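Local coordinates for Non-structural protein 5 (Modoc virus, PDB 2WA2) that probably methylates the viral RNA cap at guanine N7 and ribose 2'-O, using S-adenosylmethionine as methyl donor, at residues A[94-99]-A[228-233]; A[207-212]-A[237-242]. The protein carries 4 engineered substitutions. One frame throughout, in Å; residues are numbered along the deposited sequence.

Interactions 1 and 2 lie about 18 Å apart, centre to centre, and are joined through strand 229-232, next to the end of the mixed sheet. In interaction 1, centred about 6 Å from the centre of the chain, this strand faces helix 95-101 beside the S-adenosylmethionine pocket. Interaction 2 is farther out, where helix 199-212 meets the start of helix 239-254, the helix that follows the strand. Along the chain the segments alternate: 94-99, 207-212, 228-233, 237-242. The contacts also touch, since Phe231 packs on Met208 and Met229 reaches Asn242. Strand 229-232 thus has the methyl-donor pocket on one side and the helical layer on the other.

Interaction 1: A[94-99]-A[228-233]; sequences GSWSYY and EMYFVS. Engineered in segment 94-99: Ser95 (natural residue Gly). With SAM (S-adenosylmethionine), chain C.
Two weak backbone bonds reach the carboxylate of S-adenosylmethionine: Ser95 N lies 3.4 Å from SAM OXT and Trp96 N 3.3 Å from SAM O, and the ring of that same Trp96 goes on to meet Tyr230. Gly94 is the N-cap here, and Ser95 is an engineered residue. The Trp96 indole turns a face to the ligand and an edge to the strand. With CG anti to the carbonyl carbon (chi1 -81°) the indole is directed toward Tyr230; over one face SAM N sits 3.4 Å above the ring plane, offset toward the rim. At the far edge CH2 meets Tyr230 CE1 at 3.5 Å. The ring planes are inclined at 45° with centroids 5.9 Å apart, so the pair is neither a stack nor a T. Tyr230 OH bonds to Asp155 OD1, while Asp155 OD2 bonds to the ligand. Glu228, two residues before Tyr230, forms salt bridges with Lys70 and Lys192; Lys70, Asp155, Lys192 and Glu228 are consistent with the Lys-Asp-Lys-Glu tetrad of flaviviral 2'-O-methyltransferases. The start of the helix, with two backbone N-H groups near the carboxylate, would probably favour a negative charge there, while the indole gives the amino group an aromatic surface.

Interaction 2: A[207-212]-A[237-242]; sequences KMQARF and NNIMGN. Engineered in segment 207-212: Ala210 (natural residue Arg).
The flat side-chain amide of Gln209 has Ile239 on one face and a backbone carbonyl at its edge. Ile239 CD1 lies over that face, 3.6 Å from Gln209 CD and almost equally far from both amide heteroatoms. Asn237 O sits close to the amide plane, only 7° out of it, and accepts from Gln209 NE2 at 2.8 Å with an N-H...O angle of 145°; the donor in turn lies in the carbonyl plane of Asn237. The same nitrogen also gives a bond to Gly214 O, and two acceptors together would fix how the amide is turned. An extended side chain delivers the group: CG is anti to the backbone N (chi1 -179°) and the chain runs straight on from there. The two side chains come from opposite directions, and the isoleucine methyl ends up over the amide face. The methyl also touches the root of the glutamine, with Ile239 CD1 3.7 Å from Gln209 CB. Ile239 is buried, resting on Leu205 and Met206 of helix 199-212 and on Leu216 of strand 215-217.

At the far end of the first segment, Phe212 CZ lies against the Arg211 guanidinium face, 3.3 Å above its plane, and Arg211 CB covers the Phe212 ring.

On the partner segment, Asn237 OD1 accepts from Leu216 N, tying the turn to the edge strand. Next to it Asn238 is the N-cap: its OD1 takes a weak bond from Gly241 N, at 3.2 Å. Gln209 therefore holds the carbonyl just ahead of the cap, where the chain leaves strand 229-232 and enters helix 239-254. The arrangement is an asparagine N-cap at a strand-to-helix turn, packed against helix 199-212, which with helix 163-183 lies against the sheet of the Rossmann-like methyltransferase fold.

Interaction 1: A[94-99]-A[228-233]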
ATOM      1  N   GLY A  94      12.767   3.261  -2.826  1.00 19.16           N
ATOM      2  CA  GLY A  94      12.511   4.652  -2.468  1.00 18.51           C
ATOM      3  C   GLY A  94      11.732   5.505  -3.471  1.00 18.76           C
ATOM      4  O   GLY A  94      11.785   6.733  -3.383  1.00 18.82           O
ATOM      5  N   SER A  95      10.990   4.878  -4.381  1.00 18.50           N
ATOM      6  CA  SER A  95      10.210   5.624  -5.395  1.00 19.57           C
ATOM      7  C   SER A  95       9.165   6.515  -4.764  1.00 18.19           C
ATOM      8  O   SER A  95       8.974   7.637  -5.209  1.00 19.60           O
ATOM      9  CB  SER A  95       9.538   4.687  -6.415  1.00 19.07           C
ATOM     10  OG  SER A  95      10.478   4.244  -7.376  1.00 25.06           O
ATOM     11  N   TRP A  96       8.484   6.030  -3.724  1.00 17.99           N
ATOM     12  CA  TRP A  96       7.486   6.873  -3.040  1.00 16.93           C
ATOM     13  C   TRP A  96       8.140   8.087  -2.385  1.00 16.91           C
ATOM     14  O   TRP A  96       7.559   9.158  -2.340  1.00 17.39           O
ATOM     15  CB  TRP A  96       6.718   6.063  -1.976  1.00 15.48           C
ATOM     16  CG  TRP A  96       5.563   5.202  -2.546  1.00 15.38           C
ATOM     17  CD1 TRP A  96       5.410   4.766  -3.839  1.00 14.49           C
ATOM     18  CD2 TRP A  96       4.423   4.716  -1.822  1.00 14.46           C
ATOM     19  NE1 TRP A  96       4.235   4.037  -3.961  1.00 13.35           N
ATOM     20  CE2 TRP A  96       3.618   3.986  -2.740  1.00 15.32           C
ATOM     21  CE3 TRP A  96       3.995   4.828  -0.484  1.00 16.73           C
ATOM     22  CZ2 TRP A  96       2.410   3.391  -2.367  1.00 14.75           C
ATOM     23  CZ3 TRP A  96       2.773   4.227  -0.107  1.00 13.70           C
ATOM     24  CH2 TRP A  96       2.008   3.516  -1.048  1.00 14.52           C
ATOM     25  N   SER A  97       9.341   7.904  -1.848  1.00 17.09           N
ATOM     26  CA  SER A  97      10.037   8.968  -1.136  1.00 17.29           C
ATOM     27  C   SER A  97      10.451  10.082  -2.098  1.00 17.82           C
ATOM     28  O   SER A  97      10.306  11.262  -1.783  1.00 18.20           O
ATOM     29  CB  SER A  97      11.251   8.387  -0.412  1.00 17.55           C
ATOM     30  OG  SER A  97      10.810   7.734   0.768  1.00 19.80           O
ATOM     31  N   TYR A  98      10.936   9.690  -3.270  1.00 18.06           N
ATOM     32  CA  TYR A  98      11.328  10.627  -4.325  1.00 20.02           C
ATOM     33  C   TYR A  98      10.100  11.293  -4.910  1.00 20.14           C
ATOM     34  O   TYR A  98      10.136  12.475  -5.257  1.00 21.07           O
ATOM     35  CB  TYR A  98      12.142   9.926  -5.407  1.00 20.50           C
ATOM     36  CG  TYR A  98      13.583   9.707  -5.005  1.00 23.61           C
ATOM     37  CD1 TYR A  98      14.459  10.791  -4.861  1.00 25.39           C
ATOM     38  CD2 TYR A  98      14.070   8.430  -4.758  1.00 24.17           C
ATOM     39  CE1 TYR A  98      15.781  10.599  -4.460  1.00 27.39           C
ATOM     40  CE2 TYR A  98      15.403   8.230  -4.383  1.00 24.52           C
ATOM     41  CZ  TYR A  98      16.239   9.313  -4.226  1.00 24.83           C
ATOM     42  OH  TYR A  98      17.540   9.108  -3.836  1.00 25.64           O
ATOM     43  N   TYR A  99       9.002  10.547  -5.007  1.00 19.75           N
ATOM     44  CA  TYR A  99       7.762  11.171  -5.413  1.00 19.66           C
ATOM     45  C   TYR A  99       7.335  12.226  -4.398  1.00 20.41           C
ATOM     46  O   TYR A  99       7.118  13.389  -4.762  1.00 21.04           O
ATOM     47  CB  TYR A  99       6.638  10.160  -5.681  1.00 19.74           C
ATOM     48  CG  TYR A  99       5.408  10.882  -6.153  1.00 18.61           C
ATOM     49  CD1 TYR A  99       5.300  11.328  -7.473  1.00 19.40           C
ATOM     50  CD2 TYR A  99       4.389  11.202  -5.266  1.00 19.43           C
ATOM     51  CE1 TYR A  99       4.168  12.047  -7.902  1.00 19.90           C
ATOM     52  CE2 TYR A  99       3.250  11.911  -5.684  1.00 19.24           C
ATOM     53  CZ  TYR A  99       3.159  12.338  -6.996  1.00 18.77           C
ATOM     54  OH  TYR A  99       2.025  13.034  -7.373  1.00 19.46           O
ATOM     55  N   GLU A 228      -4.046  -6.163  -3.971  1.00 10.34           N
ATOM     56  CA  GLU A 228      -3.634  -4.994  -3.131  1.00 10.41           C
ATOM     57  C   GLU A 228      -4.599  -3.827  -3.283  1.00  9.98           C
ATOM     58  O   GLU A 228      -5.044  -3.488  -4.382  1.00 10.23           O
ATOM     59  CB  GLU A 228      -2.202  -4.503  -3.432  1.00 10.05           C
ATOM     60  CG  GLU A 228      -2.095  -3.860  -4.823  1.00 11.48           C
ATOM     61  CD  GLU A 228      -0.666  -3.670  -5.300  1.00 12.75           C
ATOM     62  OE1 GLU A 228       0.250  -4.184  -4.632  1.00 15.48           O
ATOM     63  OE2 GLU A 228      -0.470  -3.018  -6.354  1.00 17.78           O
ATOM     64  N   MET A 229      -4.951  -3.249  -2.151  1.00  9.60           N
ATOM     65  CA  MET A 229      -5.706  -1.992  -2.138  1.00  9.44           C
ATOM     66  C   MET A 229      -5.027  -1.022  -1.157  1.00 10.69           C
ATOM     67  O   MET A 229      -4.112  -1.408  -0.406  1.00 10.30           O
ATOM     68  CB  MET A 229      -7.169  -2.272  -1.788  1.00  8.69           C
ATOM     69  CG  MET A 229      -7.859  -3.098  -2.883  1.00  9.56           C
ATOM     70  SD  MET A 229      -9.524  -3.631  -2.436  1.00 11.24           S
ATOM     71  CE  MET A 229     -10.423  -2.045  -2.444  1.00  9.48           C
ATOM     72  N   TYR A 230      -5.427   0.248  -1.187  1.00 10.80           N
ATOM     73  CA  TYR A 230      -4.712   1.270  -0.434  1.00 11.36           C
ATOM     74  C   TYR A 230      -5.624   1.963   0.552  1.00 11.76           C
ATOM     75  O   TYR A 230      -6.667   2.483   0.169  1.00 12.34           O
ATOM     76  CB  TYR A 230      -3.993   2.256  -1.339  1.00 12.84           C
ATOM     77  CG  TYR A 230      -2.768   1.596  -1.937  1.00 12.16           C
ATOM     78  CD1 TYR A 230      -1.530   1.688  -1.290  1.00 12.36           C
ATOM     79  CD2 TYR A 230      -2.861   0.845  -3.107  1.00 12.65           C
ATOM     80  CE1 TYR A 230      -0.395   1.062  -1.819  1.00 11.82           C
ATOM     81  CE2 TYR A 230      -1.722   0.193  -3.640  1.00 14.64           C
ATOM     82  CZ  TYR A 230      -0.503   0.315  -2.974  1.00 14.89           C
ATOM     83  OH  TYR A 230       0.618  -0.341  -3.458  1.00 16.70           O
ATOM     84  N   PHE A 231      -5.251   1.926   1.823  1.00 11.44           N
ATOM     85  CA  PHE A 231      -6.056   2.564   2.855  1.00 10.82           C
ATOM     86  C   PHE A 231      -5.566   4.003   2.905  1.00 12.05           C
ATOM     87  O   PHE A 231      -4.391   4.257   3.235  1.00  9.58           O
ATOM     88  CB  PHE A 231      -5.891   1.845   4.210  1.00 11.97           C
ATOM     89  CG  PHE A 231      -6.635   2.493   5.354  1.00 12.23           C
ATOM     90  CD1 PHE A 231      -8.032   2.582   5.347  1.00 10.00           C
ATOM     91  CD2 PHE A 231      -5.937   2.986   6.471  1.00 11.68           C
ATOM     92  CE1 PHE A 231      -8.730   3.176   6.415  1.00 13.18           C
ATOM     93  CE2 PHE A 231      -6.630   3.584   7.559  1.00 15.01           C
ATOM     94  CZ  PHE A 231      -8.022   3.695   7.523  1.00 14.38           C
ATOM     95  N   VAL A 232      -6.473   4.936   2.577  1.00 11.40           N
ATOM     96  CA  VAL A 232      -6.094   6.321   2.307  1.00 12.20           C
ATOM     97  C   VAL A 232      -6.957   7.321   3.119  1.00 13.30           C
ATOM     98  O   VAL A 232      -8.123   7.045   3.445  1.00 11.87           O
ATOM     99  CB  VAL A 232      -6.141   6.651   0.771  1.00 12.47           C
ATOM    100  CG1 VAL A 232      -5.146   5.794  -0.085  1.00 11.88           C
ATOM    101  CG2 VAL A 232      -7.568   6.495   0.213  1.00 13.34           C
ATOM    102  N   SER A 233      -6.369   8.461   3.467  1.00 12.92           N
ATOM    103  CA  SER A 233      -7.050   9.461   4.268  1.00 15.09           C
ATOM    104  C   SER A 233      -8.000  10.336   3.441  1.00 16.06           C
ATOM    105  O   SER A 233      -8.961  10.846   3.997  1.00 17.57           O
ATOM    106  CB  SER A 233      -6.032  10.356   5.000  1.00 13.83           C
ATOM    107  OG  SER A 233      -5.040  10.791   4.108  1.00 13.55           O
TER
HETATM  108  N   SAM C1248       6.971   2.075  -2.239  1.00 23.39           N
HETATM  109  CA  SAM C1248       8.142   1.277  -2.735  1.00 24.29           C
HETATM  110  C   SAM C1248       8.792   1.975  -3.935  1.00 24.97           C
HETATM  111  O   SAM C1248       8.180   2.887  -4.503  1.00 25.38           O
HETATM  112  OXT SAM C1248       9.909   1.655  -4.382  1.00 24.87           O
HETATM  113  CB  SAM C1248       7.697  -0.129  -3.135  1.00 23.99           C
HETATM  114  CG  SAM C1248       7.312  -1.010  -1.953  1.00 24.34           C
HETATM  115  SD  SAM C1248       8.819  -1.757  -1.310  1.00 25.31           S
HETATM  116  CE  SAM C1248       8.885  -3.222  -2.391  1.00 27.50           C
HETATM  117  C5' SAM C1248       8.249  -2.586   0.188  1.00 20.87           C
HETATM  118  C4' SAM C1248       9.479  -2.726   1.084  1.00 16.88           C
HETATM  119  O4' SAM C1248       9.136  -2.895   2.435  1.00 16.45           O
HETATM  120  C3' SAM C1248      10.313  -3.948   0.710  1.00 16.66           C
HETATM  121  O3' SAM C1248      11.481  -3.478   0.083  1.00 16.66           O
HETATM  122  C2' SAM C1248      10.653  -4.628   2.025  1.00 17.71           C
HETATM  123  O2' SAM C1248      12.036  -4.868   2.097  1.00 16.23           O
HETATM  124  C1' SAM C1248      10.214  -3.576   3.047  1.00 14.08           C
HETATM  125  N9  SAM C1248       9.814  -4.153   4.326  1.00 14.87           N
HETATM  126  C8  SAM C1248       9.042  -5.274   4.520  1.00 13.87           C
HETATM  127  N7  SAM C1248       8.883  -5.467   5.834  1.00 13.27           N
HETATM  128  C5  SAM C1248       9.566  -4.476   6.470  1.00 13.91           C
HETATM  129  C6  SAM C1248       9.751  -4.185   7.823  1.00 12.88           C
HETATM  130  N6  SAM C1248       9.244  -4.944   8.778  1.00 14.54           N
HETATM  131  N1  SAM C1248      10.485  -3.064   8.163  1.00 13.45           N
HETATM  132  C2  SAM C1248      11.042  -2.264   7.202  1.00 12.12           C
HETATM  133  N3  SAM C1248      10.875  -2.534   5.858  1.00 13.47           N
HETATM  134  C4  SAM C1248      10.145  -3.644   5.528  1.00 13.37           C

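Interaction 2: A[207-212]-A[237-242]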
ATOM      1  N   LYS A 207     -12.226  -0.831  11.787  1.00 13.02           N
ATOM      2  CA  LYS A 207     -11.832  -0.204  13.074  1.00 13.46           C
ATOM      3  C   LYS A 207     -10.943   1.007  12.822  1.00 12.34           C
ATOM      4  O   LYS A 207     -11.123   2.041  13.439  1.00 11.56           O
ATOM      5  CB  LYS A 207     -11.140  -1.191  14.014  1.00 12.35           C
ATOM      6  CG  LYS A 207     -10.417  -0.537  15.218  1.00 13.77           C
ATOM      7  CD  LYS A 207      -9.772  -1.618  16.139  1.00 15.28           C
ATOM      8  CE  LYS A 207      -9.249  -1.006  17.443  1.00 18.76           C
ATOM      9  NZ  LYS A 207      -8.798  -2.097  18.423  1.00 19.74           N
ATOM     10  N   MET A 208      -9.975   0.885  11.915  1.00 12.73           N
ATOM     11  CA  MET A 208      -9.127   2.037  11.548  1.00 13.72           C
ATOM     12  C   MET A 208      -9.946   3.163  10.951  1.00 12.97           C
ATOM     13  O   MET A 208      -9.736   4.324  11.260  1.00 12.62           O
ATOM     14  CB  MET A 208      -8.046   1.611  10.543  1.00 13.52           C
ATOM     15  CG  MET A 208      -7.009   0.774  11.278  1.00 16.51           C
ATOM     16  SD  MET A 208      -5.798   0.043  10.176  1.00 17.63           S
ATOM     17  CE  MET A 208      -4.598   1.356  10.000  1.00 15.90           C
ATOM     18  N   GLN A 209     -10.904   2.807  10.103  1.00 13.55           N
ATOM     19  CA  GLN A 209     -11.757   3.811   9.486  1.00 12.12           C
ATOM     20  C   GLN A 209     -12.628   4.525  10.560  1.00 13.21           C
ATOM     21  O   GLN A 209     -12.858   5.742  10.452  1.00 13.31           O
ATOM     22  CB  GLN A 209     -12.647   3.159   8.416  1.00 12.08           C
ATOM     23  CG  GLN A 209     -13.550   4.174   7.702  1.00 12.21           C
ATOM     24  CD  GLN A 209     -14.514   3.491   6.755  1.00 12.75           C
ATOM     25  OE1 GLN A 209     -15.237   2.577   7.142  1.00 13.94           O
ATOM     26  NE2 GLN A 209     -14.484   3.900   5.504  1.00 11.92           N
ATOM     27  N   ALA A 210     -13.135   3.754  11.537  1.00 13.20           N
ATOM     28  CA  ALA A 210     -13.901   4.273  12.700  1.00 14.59           C
ATOM     29  C   ALA A 210     -13.065   5.243  13.527  1.00 15.06           C
ATOM     30  O   ALA A 210     -13.569   6.259  14.018  1.00 15.77           O
ATOM     31  CB  ALA A 210     -14.381   3.151  13.597  1.00 14.30           C
ATOM     32  N   ARG A 211     -11.779   4.931  13.673  1.00 15.27           N
ATOM     33  CA  ARG A 211     -10.889   5.743  14.510  1.00 15.14           C
ATOM     34  C   ARG A 211     -10.305   6.950  13.788  1.00 15.75           C
ATOM     35  O   ARG A 211     -10.140   8.034  14.382  1.00 16.24           O
ATOM     36  CB  ARG A 211      -9.744   4.849  15.049  1.00 15.15           C
ATOM     37  CG  ARG A 211     -10.181   3.702  15.985  1.00 13.63           C
ATOM     38  CD  ARG A 211      -8.964   2.809  16.360  1.00 16.35           C
ATOM     39  NE  ARG A 211      -8.007   3.607  17.123  1.00 19.48           N
ATOM     40  CZ  ARG A 211      -6.774   3.210  17.427  1.00 21.64           C
ATOM     41  NH1 ARG A 211      -6.324   2.032  16.999  1.00 18.33           N
ATOM     42  NH2 ARG A 211      -5.995   4.009  18.153  1.00 21.15           N
ATOM     43  N   PHE A 212      -9.952   6.760  12.515  1.00 15.27           N
ATOM     44  CA  PHE A 212      -9.124   7.695  11.770  1.00 15.39           C
ATOM     45  C   PHE A 212      -9.744   8.224  10.475  1.00 15.36           C
ATOM     46  O   PHE A 212      -9.120   9.026   9.775  1.00 16.63           O
ATOM     47  CB  PHE A 212      -7.798   6.981  11.424  1.00 16.34           C
ATOM     48  CG  PHE A 212      -7.113   6.324  12.623  1.00 15.40           C
ATOM     49  CD1 PHE A 212      -6.790   7.063  13.768  1.00 19.84           C
ATOM     50  CD2 PHE A 212      -6.783   4.978  12.596  1.00 18.13           C
ATOM     51  CE1 PHE A 212      -6.150   6.464  14.867  1.00 19.35           C
ATOM     52  CE2 PHE A 212      -6.144   4.377  13.701  1.00 19.91           C
ATOM     53  CZ  PHE A 212      -5.840   5.141  14.827  1.00 20.12           C
ATOM     54  N   ASN A 237     -14.938   5.946   1.893  1.00 17.99           N
ATOM     55  CA  ASN A 237     -15.825   5.055   1.150  1.00 16.63           C
ATOM     56  C   ASN A 237     -16.223   3.812   1.906  1.00 15.31           C
ATOM     57  O   ASN A 237     -15.915   3.648   3.098  1.00 14.29           O
ATOM     58  CB  ASN A 237     -15.278   4.737  -0.260  1.00 16.62           C
ATOM     59  CG  ASN A 237     -13.990   3.913  -0.224  1.00 17.16           C
ATOM     60  OD1 ASN A 237     -13.531   3.533   0.851  1.00 15.55           O
ATOM     61  ND2 ASN A 237     -13.420   3.621  -1.403  1.00 17.73           N
ATOM     62  N   ASN A 238     -17.001   2.989   1.224  1.00 15.04           N
ATOM     63  CA  ASN A 238     -17.521   1.746   1.731  1.00 15.51           C
ATOM     64  C   ASN A 238     -16.461   0.660   1.491  1.00 14.99           C
ATOM     65  O   ASN A 238     -16.349   0.109   0.387  1.00 14.49           O
ATOM     66  CB  ASN A 238     -18.826   1.448   0.975  1.00 16.54           C
ATOM     67  CG  ASN A 238     -19.374   0.083   1.254  1.00 20.42           C
ATOM     68  OD1 ASN A 238     -18.891  -0.645   2.125  1.00 25.59           O
ATOM     69  ND2 ASN A 238     -20.413  -0.280   0.511  1.00 25.22           N
ATOM     70  N   ILE A 239     -15.661   0.420   2.520  1.00 14.24           N
ATOM     71  CA  ILE A 239     -14.510  -0.504   2.422  1.00 14.80           C
ATOM     72  C   ILE A 239     -14.896  -1.912   1.909  1.00 15.56           C
ATOM     73  O   ILE A 239     -14.377  -2.359   0.869  1.00 14.53           O
ATOM     74  CB  ILE A 239     -13.743  -0.543   3.762  1.00 14.17           C
ATOM     75  CG1 ILE A 239     -13.046   0.813   4.024  1.00 13.99           C
ATOM     76  CG2 ILE A 239     -12.692  -1.695   3.782  1.00 15.83           C
ATOM     77  CD1 ILE A 239     -12.429   0.914   5.444  1.00 13.84           C
ATOM     78  N   MET A 240     -15.821  -2.576   2.613  1.00 17.24           N
ATOM     79  CA  MET A 240     -16.210  -3.979   2.320  1.00 20.94           C
ATOM     80  C   MET A 240     -16.759  -4.102   0.898  1.00 19.42           C
ATOM     81  O   MET A 240     -16.388  -5.028   0.163  1.00 19.58           O
ATOM     82  CB  MET A 240     -17.240  -4.499   3.359  1.00 20.31           C
ATOM     83  CG  MET A 240     -16.717  -4.566   4.801  1.00 23.62           C
ATOM     84  SD  MET A 240     -17.984  -4.867   6.074  1.00 31.62           S
ATOM     85  CE  MET A 240     -18.103  -6.669   5.913  1.00 29.10           C
ATOM     86  N   GLY A 241     -17.609  -3.145   0.511  1.00 18.48           N
ATOM     87  CA  GLY A 241     -18.175  -3.070  -0.832  1.00 18.10           C
ATOM     88  C   GLY A 241     -17.146  -2.889  -1.932  1.00 17.28           C
ATOM     89  O   GLY A 241     -17.240  -3.514  -2.983  1.00 16.82           O
ATOM     90  N   ASN A 242     -16.147  -2.044  -1.679  1.00 16.31           N
ATOM     91  CA  ASN A 242     -15.075  -1.828  -2.619  1.00 16.15           C
ATOM     92  C   ASN A 242     -14.242  -3.081  -2.772  1.00 14.40           C
ATOM     93  O   ASN A 242     -13.854  -3.429  -3.882  1.00 13.89           O
ATOM     94  CB  ASN A 242     -14.185  -0.674  -2.191  1.00 17.42           C
ATOM     95  CG  ASN A 242     -14.377   0.524  -3.045  1.00 24.27           C
ATOM     96  OD1 ASN A 242     -14.959   1.524  -2.598  1.00 29.68           O
ATOM     97  ND2 ASN A 242     -13.932   0.437  -4.303  1.00 28.58           N
TER